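Local coordinates for protein ArsR family transcriptional regulator (Staphylococcus aureus, PDB 6CDB) that probably binds DNA as a dimeric, zinc-sensing transcriptional repressor of the ArsR family, at residues Y26-I31 and S57-L62; E33-S38 and Y80-I85. The protein carries 1 engineered substitution. One frame throughout, in Å; residues are numbered along the deposited sequence.

Interaction 1 of 2, residues Y26-I31 and S57-L62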
loop_
_atom_site.group_PDB
_atom_site.type_symbol
_atom_site.label_atom_id
_atom_site.label_comp_id
_atom_site.label_asym_id
_atom_site.label_seq_id
_atom_site.Cartn_x
_atom_site.Cartn_y
_atom_site.Cartn_z
ATOM N N TYR A 26 -11.606 -2.442 2.495
ATOM C CA TYR A 26 -11.890 -1.581 3.647
ATOM C C TYR A 26 -11.761 -2.332 4.966
ATOM O O TYR A 26 -11.154 -1.834 5.924
ATOM C CB TYR A 26 -13.289 -0.986 3.517
ATOM C CG TYR A 26 -13.726 -0.134 4.690
ATOM C CD1 TYR A 26 -13.112 1.084 4.951
ATOM C CD2 TYR A 26 -14.774 -0.532 5.509
ATOM C CE1 TYR A 26 -13.504 1.875 6.000
ATOM C CE2 TYR A 26 -15.183 0.257 6.579
ATOM C CZ TYR A 26 -14.540 1.461 6.816
ATOM O OH TYR A 26 -14.924 2.256 7.860
ATOM N N ASN A 27 -12.355 -3.522 5.043
ATOM C CA ASN A 27 -12.320 -4.290 6.280
ATOM C C ASN A 27 -10.919 -4.797 6.585
ATOM O O ASN A 27 -10.519 -4.853 7.754
ATOM C CB ASN A 27 -13.318 -5.452 6.206
ATOM C CG ASN A 27 -14.736 -5.009 6.494
ATOM O OD1 ASN A 27 -14.951 -4.048 7.237
ATOM N ND2 ASN A 27 -15.715 -5.698 5.900
ATOM N N ARG A 28 -10.165 -5.184 5.555
ATOM C CA ARG A 28 -8.775 -5.576 5.775
ATOM C C ARG A 28 -7.944 -4.401 6.271
ATOM O O ARG A 28 -7.069 -4.575 7.119
ATOM C CB ARG A 28 -8.161 -6.151 4.499
ATOM C CG ARG A 28 -8.656 -7.540 4.165
ATOM C CD ARG A 28 -7.801 -8.196 3.090
ATOM N NE ARG A 28 -8.570 -9.272 2.487
ATOM C CZ ARG A 28 -8.985 -9.280 1.232
ATOM N NH1 ARG A 28 -8.643 -8.292 0.406
ATOM N NH2 ARG A 28 -9.715 -10.303 0.798
ATOM N N ILE A 29 -8.202 -3.199 5.755
ATOM C CA ILE A 29 -7.530 -2.017 6.285
ATOM C C ILE A 29 -7.919 -1.787 7.747
ATOM O O ILE A 29 -7.085 -1.391 8.570
ATOM C CB ILE A 29 -7.843 -0.795 5.404
ATOM C CG1 ILE A 29 -7.097 -0.914 4.063
ATOM C CG2 ILE A 29 -7.478 0.506 6.116
ATOM C CD1 ILE A 29 -5.581 -1.150 4.229
ATOM N N ARG A 30 -9.182 -2.044 8.099
ATOM C CA ARG A 30 -9.591 -1.853 9.491
ATOM C C ARG A 30 -8.900 -2.855 10.407
ATOM O O ARG A 30 -8.453 -2.507 11.517
ATOM C CB ARG A 30 -11.114 -1.965 9.617
ATOM C CG ARG A 30 -11.871 -0.754 9.091
ATOM C CD ARG A 30 -13.153 -0.572 9.891
ATOM N NE ARG A 30 -14.082 -1.661 9.640
ATOM C CZ ARG A 30 -14.965 -2.139 10.518
ATOM N NH1 ARG A 30 -15.059 -1.639 11.755
ATOM N NH2 ARG A 30 -15.753 -3.133 10.150
ATOM N N ILE A 31 -8.806 -4.105 9.963
ATOM C CA ILE A 31 -8.070 -5.109 10.725
ATOM C C ILE A 31 -6.610 -4.688 10.881
ATOM O O ILE A 31 -6.039 -4.752 11.980
ATOM C CB ILE A 31 -8.189 -6.482 10.039
ATOM C CG1 ILE A 31 -9.649 -6.965 10.046
ATOM C CG2 ILE A 31 -7.237 -7.493 10.686
ATOM C CD1 ILE A 31 -9.872 -8.225 9.234
ATOM N N SER A 57 -11.167 -14.389 10.411
ATOM C CA SER A 57 -10.239 -15.493 10.192
ATOM C C SER A 57 -9.897 -15.651 8.717
ATOM O O SER A 57 -8.733 -15.867 8.369
ATOM C CB SER A 57 -10.825 -16.793 10.741
ATOM O OG SER A 57 -10.592 -16.892 12.136
ATOM N N HIS A 58 -10.894 -15.560 7.838
ATOM C CA HIS A 58 -10.622 -15.647 6.404
ATOM C C HIS A 58 -9.639 -14.556 5.964
ATOM O O HIS A 58 -8.608 -14.837 5.322
ATOM C CB HIS A 58 -11.951 -15.554 5.646
ATOM C CG HIS A 58 -11.853 -15.823 4.175
ATOM N ND1 HIS A 58 -11.758 -17.096 3.651
ATOM C CD2 HIS A 58 -11.876 -14.983 3.112
ATOM C CE1 HIS A 58 -11.700 -17.026 2.333
ATOM N NE2 HIS A 58 -11.772 -15.755 1.981
ATOM N N GLN A 59 -9.931 -13.302 6.330
ATOM C CA GLN A 59 -9.077 -12.195 5.905
ATOM C C GLN A 59 -7.667 -12.334 6.461
ATOM O O GLN A 59 -6.693 -12.003 5.780
ATOM C CB GLN A 59 -9.683 -10.857 6.327
ATOM C CG GLN A 59 -11.133 -10.673 5.931
ATOM C CD GLN A 59 -11.401 -10.995 4.468
ATOM O OE1 GLN A 59 -10.609 -10.661 3.587
ATOM N NE2 GLN A 59 -12.522 -11.660 4.211
ATOM N N LEU A 60 -7.535 -12.845 7.687
ATOM C CA LEU A 60 -6.214 -13.012 8.288
ATOM C C LEU A 60 -5.443 -14.167 7.662
ATOM O O LEU A 60 -4.208 -14.114 7.603
ATOM C CB LEU A 60 -6.332 -13.234 9.798
ATOM C CG LEU A 60 -6.874 -12.108 10.661
ATOM C CD1 LEU A 60 -7.126 -12.623 12.100
ATOM C CD2 LEU A 60 -5.919 -10.948 10.701
ATOM N N LYS A 61 -6.130 -15.227 7.212
ATOM C CA LYS A 61 -5.427 -16.240 6.428
ATOM C C LYS A 61 -4.846 -15.615 5.177
ATOM O O LYS A 61 -3.683 -15.863 4.831
ATOM C CB LYS A 61 -6.338 -17.401 6.041
ATOM C CG LYS A 61 -7.127 -18.002 7.173
ATOM C CD LYS A 61 -6.274 -18.870 8.072
ATOM C CE LYS A 61 -7.041 -19.188 9.353
ATOM N NZ LYS A 61 -8.333 -19.900 9.029
ATOM N N LEU A 62 -5.633 -14.775 4.494
ATOM C CA LEU A 62 -5.101 -14.137 3.290
ATOM C C LEU A 62 -3.923 -13.222 3.625
ATOM O O LEU A 62 -2.873 -13.289 2.977
ATOM C CB LEU A 62 -6.192 -13.360 2.558
ATOM C CG LEU A 62 -5.655 -12.451 1.441
ATOM C CD1 LEU A 62 -4.775 -13.206 0.409
ATOM C CD2 LEU A 62 -6.795 -11.749 0.737
#

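Interaction 2 of 2, residues E33-S38 and Y80-I85. With ZN (zinc ion), chain C.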
loop_
_atom_site.group_PDB
_atom_site.type_symbol
_atom_site.label_atom_id
_atom_site.label_comp_id
_atom_site.label_asym_id
_atom_site.label_seq_id
_atom_site.Cartn_x
_atom_site.Cartn_y
_atom_site.Cartn_z
ATOM N N GLU A 33 -5.205 -1.704 10.684
ATOM C CA GLU A 33 -5.029 -0.550 11.555
ATOM C C GLU A 33 -5.175 -0.953 13.024
ATOM O O GLU A 33 -4.378 -0.526 13.877
ATOM C CB GLU A 33 -6.020 0.544 11.157
ATOM C CG GLU A 33 -5.737 1.919 11.750
ATOM C CD GLU A 33 -6.369 2.110 13.114
ATOM O OE1 GLU A 33 -7.381 1.432 13.389
ATOM O OE2 GLU A 33 -5.849 2.921 13.905
ATOM N N LEU A 34 -6.158 -1.813 13.332
ATOM C CA LEU A 34 -6.287 -2.321 14.700
ATOM C C LEU A 34 -4.990 -2.983 15.161
ATOM O O LEU A 34 -4.495 -2.725 16.270
ATOM C CB LEU A 34 -7.466 -3.305 14.781
ATOM C CG LEU A 34 -7.969 -3.827 16.134
ATOM C CD1 LEU A 34 -9.423 -4.295 16.018
ATOM C CD2 LEU A 34 -7.096 -4.961 16.666
ATOM N N LEU A 35 -4.430 -3.857 14.321
ATOM C CA LEU A 35 -3.185 -4.537 14.671
ATOM C C LEU A 35 -2.018 -3.566 14.762
ATOM O O LEU A 35 -1.062 -3.819 15.509
ATOM C CB LEU A 35 -2.884 -5.632 13.644
ATOM C CG LEU A 35 -3.913 -6.767 13.651
ATOM C CD1 LEU A 35 -3.665 -7.746 12.521
ATOM C CD2 LEU A 35 -3.860 -7.475 14.994
ATOM N N SER A 36 -2.080 -2.460 14.013
ATOM C CA SER A 36 -1.045 -1.436 14.079
ATOM C C SER A 36 -1.056 -0.731 15.424
ATOM O O SER A 36 -0.001 -0.291 15.899
ATOM C CB SER A 36 -1.227 -0.423 12.949
ATOM O OG SER A 36 -2.043 0.658 13.344
ATOM N N VAL A 37 -2.228 -0.602 16.042
ATOM C CA VAL A 37 -2.289 -0.085 17.409
ATOM C C VAL A 37 -1.870 -1.153 18.416
ATOM O O VAL A 37 -1.042 -0.900 19.296
ATOM C CB VAL A 37 -3.697 0.454 17.714
ATOM C CG1 VAL A 37 -3.812 0.869 19.194
ATOM C CG2 VAL A 37 -4.029 1.621 16.786
ATOM N N SER A 38 -2.428 -2.359 18.313
ATOM C CA SER A 38 -2.092 -3.395 19.277
ATOM C C SER A 38 -2.369 -4.782 18.710
ATOM O O SER A 38 -3.374 -4.990 18.022
ATOM C CB SER A 38 -2.882 -3.214 20.574
ATOM O OG SER A 38 -2.901 -4.433 21.281
ATOM N N TYR A 80 -2.552 -12.156 16.715
ATOM C CA TYR A 80 -2.044 -11.658 15.450
ATOM C C TYR A 80 -1.353 -10.318 15.630
ATOM O O TYR A 80 -1.630 -9.573 16.569
ATOM C CB TYR A 80 -3.166 -11.533 14.419
ATOM C CG TYR A 80 -3.579 -12.881 13.882
ATOM C CD1 TYR A 80 -4.378 -13.725 14.642
ATOM C CD2 TYR A 80 -3.163 -13.320 12.625
ATOM C CE1 TYR A 80 -4.752 -14.966 14.176
ATOM C CE2 TYR A 80 -3.537 -14.572 12.146
ATOM C CZ TYR A 80 -4.335 -15.385 12.936
ATOM O OH TYR A 80 -4.730 -16.628 12.507
ATOM N N SER A 81 -0.440 -10.021 14.706
ATOM C CA SER A 81 0.248 -8.743 14.706
ATOM C C SER A 81 0.666 -8.430 13.280
ATOM O O SER A 81 0.715 -9.317 12.424
ATOM C CB SER A 81 1.463 -8.775 15.637
ATOM O OG SER A 81 2.315 -9.858 15.284
ATOM N N LEU A 82 0.949 -7.157 13.020
ATOM C CA LEU A 82 1.604 -6.822 11.762
ATOM C C LEU A 82 2.924 -7.578 11.680
ATOM O O LEU A 82 3.617 -7.757 12.688
ATOM C CB LEU A 82 1.828 -5.315 11.649
ATOM C CG LEU A 82 0.569 -4.439 11.646
ATOM C CD1 LEU A 82 0.889 -3.008 11.222
ATOM C CD2 LEU A 82 -0.535 -5.038 10.770
ATOM N N ASP A 83 3.267 -8.031 10.472
ATOM C CA ASP A 83 4.347 -9.003 10.330
ATOM C C ASP A 83 5.680 -8.450 10.828
ATOM O O ASP A 83 6.352 -9.086 11.643
ATOM C CB ASP A 83 4.462 -9.464 8.879
ATOM C CG ASP A 83 5.668 -10.376 8.653
ATOM O OD1 ASP A 83 5.517 -11.604 8.828
ATOM O OD2 ASP A 83 6.769 -9.860 8.323
ATOM N N ASP A 84 6.084 -7.273 10.349
ATOM C CA ASP A 84 7.325 -6.655 10.822
ATOM C C ASP A 84 7.216 -5.142 10.653
ATOM O O ASP A 84 6.158 -4.608 10.307
ATOM C CB ASP A 84 8.551 -7.256 10.107
ATOM C CG ASP A 84 8.624 -6.911 8.611
ATOM O OD1 ASP A 84 9.398 -7.579 7.881
ATOM O OD2 ASP A 84 7.928 -5.982 8.140
ATOM N N ILE A 85 8.335 -4.451 10.871
ATOM C CA ILE A 85 8.324 -2.994 10.885
ATOM C C ILE A 85 8.052 -2.398 9.498
ATOM O O ILE A 85 7.573 -1.261 9.392
ATOM C CB ILE A 85 9.651 -2.474 11.459
ATOM C CG1 ILE A 85 9.507 -0.992 11.777
ATOM C CG2 ILE A 85 10.792 -2.711 10.460
ATOM C CD1 ILE A 85 10.808 -0.239 11.716
HETATM ZN ZN ZN C . 9.662 -6.834 6.167
HETATM O O HOH W 1 1.033 -5.517 15.401
#

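Interaction 1 of 2, residues Y26-I31 and S57-L62
R28 and Q59 face each other where helices 26-31 and 57-62 pass almost at right angles, with their axes 10.6 Å apart and a crossing angle of -80°. The polar half of the contact lies at this pair. R28 runs out extended from CG to NE and crosses the Q59 side chain. Q59 OE1 sits at the edge of the guanidinium, near its plane. NE of R28 gives it a weak hydrogen bond of 2.7 Å, and NH2 of R28 gives OE1 a second weak one of 3.0 Å. Both are bent, and the amide and guanidinium planes are 36° apart. Q59 folds at chi2 (-49°), which turns its amide toward R28. The remaining ends are held within the chain: R28 NH1 bonds to A22 O, and Q59 NE2 to N55 OD1. CD2 of L62 lies over one guanidinium face, off to the rim, 3.3 Å from CZ of R28.

The fold is the ArsR-type winged helix. Helix 53-65 is the second helix of its helix-turn-helix and, as in relatives, probably the DNA-reading one. Helix 26-37 packs behind it.

The apolar half follows one turn along from R28. I31 CD1 rests on Q59 CB at 3.9 Å. I31 CG2 meets L60 CD2 at 3.7 Å, both side chains being buried. Helix 42-49 completes this cluster, with I45 and L49 against I31 and V42 against L60. Beside it, R30 NH2 bonds to N27 OD1 at 3.2 Å, close to the guanidinium plane. R30 NH1 reaches L49 O.

Interaction 2 of 2, residues E33-S38 and Y80-I85
The fork of L82 straddles two successive helix residues, L35 and S36. Here helix 33-37 and strand 80-82 run at 90° to each other, their axes 7.1 Å apart at the closest. The strand is the second arm of the wing in this winged-helix fold, paired with strand 69-74. Helix 26-37 lies across the root of that hairpin.

The tight part is apolar. CD2 of L82 touches CB of L35 at 3.8 Å. The other branch of L82, CD1, lies against CB of S36, also at 3.8 Å. With CG of L35 set beside the backbone N (chi1 -65°), its branch CD2 reaches over to Y80 O at 3.4 Å. The Y80 side chain leads away from helix 33-37, though its CB still lies near CD2 of L35. V69 of the neighbouring strand also packs on L35, and A88 on L82.

The looser part is polar. No direct hydrogen bond joins the two segments. A water bridges them, donating to L35 O at 2.7 Å and accepting from L82 N at 2.9 Å. S81 points away from the helix, and its OG bonds to K70 NZ. On the helix, S36 OG donates to E33 O at 2.7 Å, in the carbonyl plane on a lone pair. E33 O also accepts from V37 N.

Past the strand, D84 is the N-cap of helix 85-99. It shares a zinc ion with H86 and with H97 and H100 of the second subunit; D84 OD1 binds that zinc at 1.9 Å.

The segments alternate along the chain: 26-31 and 33-38 come first, on one helix, then 57-62 and then 80-85. Helix 26-37 is thus common to both contacts, and their centres are 12 Å apart. Its first half meets helix 53-65 in interaction 1. Its last turns meet the wing strand 77-82 in interaction 2. The two contacts also touch directly, L60 CB against Y80 CE2 at 3.9 Å. Both lie in one ArsR-type domain, and both reach the second subunit. Through helix 26-37 and the L60-Y80 touch, the probable DNA-reading helix is joined to the strand that leads to the intersubunit zinc site, a layout consistent with communication between zinc and DNA binding.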